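Local atomic coordinates of sensory rhodopsin transducer (Thermotoga maritima, PDB entry 1NC7), a protein that binds magnesium ions in the crystal and may act as a soluble transducer for a sensory rhodopsin, though its function is unproven. Residues His47-Met53 with Val111-Arg117. Sequence-based numbering, arbitrary orientation.
With EDO (1,2-ethanediol), chain O.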
ATOM      1  N   HIS D  47      -6.184   7.889  14.636  1.00  5.92           N
ATOM      2  CA  HIS D  47      -6.390   6.487  14.954  1.00  6.20           C
ATOM      3  C   HIS D  47      -5.901   5.589  13.840  1.00  5.47           C
ATOM      4  O   HIS D  47      -5.396   6.046  12.819  1.00  6.48           O
ATOM      5  CB  HIS D  47      -7.881   6.208  15.168  1.00  7.25           C
ATOM      6  CG  HIS D  47      -8.715   6.411  13.939  1.00  9.97           C
ATOM      7  ND1 HIS D  47      -9.220   7.641  13.577  1.00  9.29           N
ATOM      8  CD2 HIS D  47      -9.102   5.547  12.971  1.00 10.62           C
ATOM      9  CE1 HIS D  47      -9.882   7.527  12.438  1.00 12.16           C
ATOM     10  NE2 HIS D  47      -9.825   6.267  12.048  1.00 11.24           N
ATOM     11  N   GLU D  48      -6.043   4.292  14.072  1.00  6.54           N
ATOM     12  CA  GLU D  48      -5.706   3.293  13.076  1.00  6.18           C
ATOM     13  C   GLU D  48      -6.913   2.385  13.049  1.00  5.61           C
ATOM     14  O   GLU D  48      -7.539   2.143  14.084  1.00  6.45           O
ATOM     15  CB  GLU D  48      -4.466   2.486  13.460  1.00  7.53           C
ATOM     16  CG  GLU D  48      -3.176   3.269  13.360  1.00 11.91           C
ATOM     17  CD  GLU D  48      -1.958   2.375  13.250  1.00 14.36           C
ATOM     18  OE1 GLU D  48      -1.895   1.366  13.981  1.00 17.87           O
ATOM     19  OE2 GLU D  48      -1.062   2.683  12.437  1.00 12.29           O
ATOM     20  N   SER D  49      -7.261   1.920  11.859  1.00  6.06           N
ATOM     21  CA  SER D  49      -8.387   1.022  11.708  1.00  7.06           C
ATOM     22  C   SER D  49      -7.882  -0.262  11.079  1.00  6.08           C
ATOM     23  O   SER D  49      -7.322  -0.248   9.981  1.00  5.72           O
ATOM     24  CB  SER D  49      -9.469   1.639  10.816  1.00 10.10           C
ATOM     25  OG  SER D  49     -10.101   2.739  11.453  1.00 13.20           O
ATOM     26  N   LEU D  50      -8.045  -1.366  11.798  1.00  5.02           N
ATOM     27  CA  LEU D  50      -7.648  -2.661  11.273  1.00  4.21           C
ATOM     28  C   LEU D  50      -8.928  -3.170  10.639  1.00  4.52           C
ATOM     29  O   LEU D  50      -9.878  -3.529  11.338  1.00  5.99           O
ATOM     30  CB  LEU D  50      -7.205  -3.603  12.395  1.00  5.48           C
ATOM     31  CG  LEU D  50      -6.828  -5.017  11.940  1.00  6.26           C
ATOM     32  CD1 LEU D  50      -5.667  -4.954  10.952  1.00  8.35           C
ATOM     33  CD2 LEU D  50      -6.451  -5.859  13.151  1.00  8.34           C
ATOM     34  N   CYS D  51      -8.962  -3.173   9.313  1.00  3.57           N
ATOM     35  CA  CYS D  51     -10.152  -3.600   8.601  1.00  4.76           C
ATOM     36  C   CYS D  51     -10.058  -5.054   8.199  1.00  3.01           C
ATOM     37  O   CYS D  51      -9.082  -5.485   7.583  1.00  4.57           O
ATOM     38  CB  CYS D  51     -10.368  -2.694   7.397  1.00  3.37           C
ATOM     39  SG  CYS D  51     -10.494  -0.961   7.911  1.00  7.24           S
ATOM     40  N   ILE D  52     -11.094  -5.805   8.563  1.00  3.83           N
ATOM     41  CA  ILE D  52     -11.151  -7.233   8.307  1.00  5.47           C
ATOM     42  C   ILE D  52     -12.439  -7.600   7.584  1.00  4.36           C
ATOM     43  O   ILE D  52     -13.504  -7.063   7.888  1.00  6.41           O
ATOM     44  CB  ILE D  52     -11.119  -8.011   9.638  1.00  7.38           C
ATOM     45  CG1 ILE D  52      -9.983  -7.488  10.521  1.00  7.77           C
ATOM     46  CG2 ILE D  52     -10.955  -9.501   9.370  1.00  8.62           C
ATOM     47  CD1 ILE D  52      -9.982  -8.068  11.925  1.00 11.19           C
HETATM   48  N   MSE D  53     -12.336  -8.507   6.621  1.00  5.06           N
HETATM   49  CA  MSE D  53     -13.517  -8.955   5.902  1.00  4.64           C
HETATM   50  C   MSE D  53     -13.568 -10.475   5.908  1.00  5.29           C
HETATM   51  O   MSE D  53     -12.539 -11.148   5.809  1.00  5.18           O
HETATM   52  CB  MSE D  53     -13.527  -8.415   4.465  1.00  6.12           C
HETATM   53  CG  MSE D  53     -12.382  -8.873   3.588  1.00  4.67           C
HETATM   54 SE   MSE D  53     -12.348  -7.953   1.870  0.95 10.37          SE
HETATM   55  CE  MSE D  53     -14.042  -8.580   1.183  1.00  7.13           C
ATOM     56  N   VAL D 111      -9.558 -14.909   6.057  1.00  5.41           N
ATOM     57  CA  VAL D 111     -10.118 -13.559   6.017  1.00  5.73           C
ATOM     58  C   VAL D 111      -9.111 -12.679   5.281  1.00  4.47           C
ATOM     59  O   VAL D 111      -8.047 -13.148   4.888  1.00  4.82           O
ATOM     60  CB  VAL D 111     -10.353 -12.981   7.440  1.00  4.63           C
ATOM     61  CG1 VAL D 111     -11.432 -13.781   8.153  1.00  5.39           C
ATOM     62  CG2 VAL D 111      -9.057 -13.000   8.241  1.00  5.64           C
ATOM     63  N   VAL D 112      -9.455 -11.413   5.070  1.00  4.07           N
ATOM     64  CA  VAL D 112      -8.538 -10.491   4.405  1.00  4.03           C
ATOM     65  C   VAL D 112      -8.459  -9.256   5.286  1.00  3.13           C
ATOM     66  O   VAL D 112      -9.473  -8.816   5.836  1.00  3.15           O
ATOM     67  CB  VAL D 112      -9.032 -10.088   2.999  1.00  3.96           C
ATOM     68  CG1 VAL D 112      -7.986  -9.208   2.323  1.00  5.78           C
ATOM     69  CG2 VAL D 112      -9.288 -11.334   2.158  1.00  4.49           C
HETATM   70  N   MSE D 113      -7.259  -8.701   5.428  1.00  3.66           N
HETATM   71  CA  MSE D 113      -7.077  -7.531   6.279  1.00  3.98           C
HETATM   72  C   MSE D 113      -6.278  -6.403   5.653  1.00  3.05           C
HETATM   73  O   MSE D 113      -5.395  -6.628   4.821  1.00  3.39           O
HETATM   74  CB  MSE D 113      -6.406  -7.933   7.588  1.00  5.78           C
HETATM   75  CG  MSE D 113      -7.208  -8.912   8.406  1.00  4.51           C
HETATM   76 SE   MSE D 113      -6.448  -9.153  10.152  0.87 12.86          SE
HETATM   77  CE  MSE D 113      -7.153 -10.903  10.519  1.00 10.80           C
ATOM     78  N   GLN D 114      -6.591  -5.188   6.096  1.00  3.36           N
ATOM     79  CA  GLN D 114      -5.942  -3.969   5.624  1.00  3.35           C
ATOM     80  C   GLN D 114      -5.831  -3.031   6.823  1.00  4.16           C
ATOM     81  O   GLN D 114      -6.741  -2.973   7.648  1.00  6.02           O
ATOM     82  CB  GLN D 114      -6.809  -3.328   4.533  1.00  4.03           C
ATOM     83  CG  GLN D 114      -6.215  -2.098   3.856  1.00  4.99           C
ATOM     84  CD  GLN D 114      -7.093  -1.591   2.717  1.00  5.72           C
ATOM     85  OE1 GLN D 114      -7.971  -2.305   2.229  1.00  4.60           O
ATOM     86  NE2 GLN D 114      -6.856  -0.360   2.287  1.00  3.99           N
ATOM     87  N   LEU D 115      -4.721  -2.305   6.928  1.00  4.02           N
ATOM     88  CA  LEU D 115      -4.530  -1.375   8.039  1.00  3.65           C
ATOM     89  C   LEU D 115      -4.387   0.045   7.517  1.00  3.30           C
ATOM     90  O   LEU D 115      -3.581   0.311   6.621  1.00  4.03           O
ATOM     91  CB  LEU D 115      -3.278  -1.734   8.847  1.00  4.24           C
ATOM     92  CG  LEU D 115      -2.971  -0.850  10.066  1.00  5.18           C
ATOM     93  CD1 LEU D 115      -4.071  -1.016  11.111  1.00  6.50           C
ATOM     94  CD2 LEU D 115      -1.618  -1.230  10.655  1.00  5.79           C
ATOM     95  N   SER D 116      -5.166   0.957   8.088  1.00  4.27           N
ATOM     96  CA  SER D 116      -5.121   2.349   7.675  1.00  3.75           C
ATOM     97  C   SER D 116      -4.937   3.250   8.875  1.00  5.46           C
ATOM     98  O   SER D 116      -5.427   2.963   9.962  1.00  5.94           O
ATOM     99  CB  SER D 116      -6.410   2.721   6.949  1.00  6.14           C
ATOM    100  OG  SER D 116      -6.618   1.850   5.858  1.00  5.73           O
ATOM    101  N   ARG D 117      -4.216   4.344   8.676  1.00  3.63           N
ATOM    102  CA  ARG D 117      -3.986   5.283   9.757  1.00  3.64           C
ATOM    103  C   ARG D 117      -4.437   6.684   9.384  1.00  4.84           C
ATOM    104  O   ARG D 117      -4.202   7.143   8.268  1.00  3.56           O
ATOM    105  CB  ARG D 117      -2.497   5.331  10.121  1.00  3.94           C
ATOM    106  CG  ARG D 117      -2.181   6.321  11.245  1.00  4.77           C
ATOM    107  CD  ARG D 117      -0.687   6.474  11.432  1.00  6.33           C
ATOM    108  NE  ARG D 117      -0.052   5.180  11.640  1.00  7.05           N
ATOM    109  CZ  ARG D 117       1.262   4.989  11.664  1.00  6.41           C
ATOM    110  NH1 ARG D 117       2.087   6.013  11.495  1.00  7.56           N
ATOM    111  NH2 ARG D 117       1.750   3.770  11.846  1.00  6.65           N
TER
HETATM  112  C1  EDO O1301       6.203   7.170   9.752  1.00 18.34           C
HETATM  113  O1  EDO O1301       6.706   7.565  11.043  1.00 20.74           O
HETATM  114  C2  EDO O1301       4.903   6.453   9.918  1.00 15.76           C
HETATM  115  O2  EDO O1301       4.921   5.317  10.839  1.00 12.40           O
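E48 and R117 meet in a salt bridge. The guanidinium comes side-on and spends two nitrogens on one oxygen: NE of R117 lies 2.8 Å from OE2 of E48, and NH2 of R117 reaches the same OE2 at 3.1 Å with a more bent bond (137°). That oxygen lies close to the guanidinium plane, while the carboxylate is turned 38° against it. A bend at chi3 of R117 (-54°) brings the NE/NH2 edge of the guanidinium alongside OE2. NH2 also forms a salt bridge with D33 of the same chain and OE1 of E48 takes the backbone N of Y35, partners that probably help to hold the two groups in place. NH1 holds an ethanediol molecule, probably from the crystallisation liquor.

Behind the bridge runs a regular ladder in the large antiparallel sheet, where 47-54 sits between 110-121 and the outermost strand 84-89. S49 with S116, C51 with Q114 and M53 with V112 are the hydrogen-bonded pairs. On their face, T129 binds the ends of Q114 and S116, and D33 of the second subunit joins both, making this side a subunit interface. CG of M53 packs 3.6 Å from CB of V112.

The face that carries the salt bridge turns apolar from L50 and L115 on, packing against F31 and I64. I52 and selenomethionine M113 run side by side, CG1 of I52 lying 3.8 Å from CG of M113, and I62 covers both.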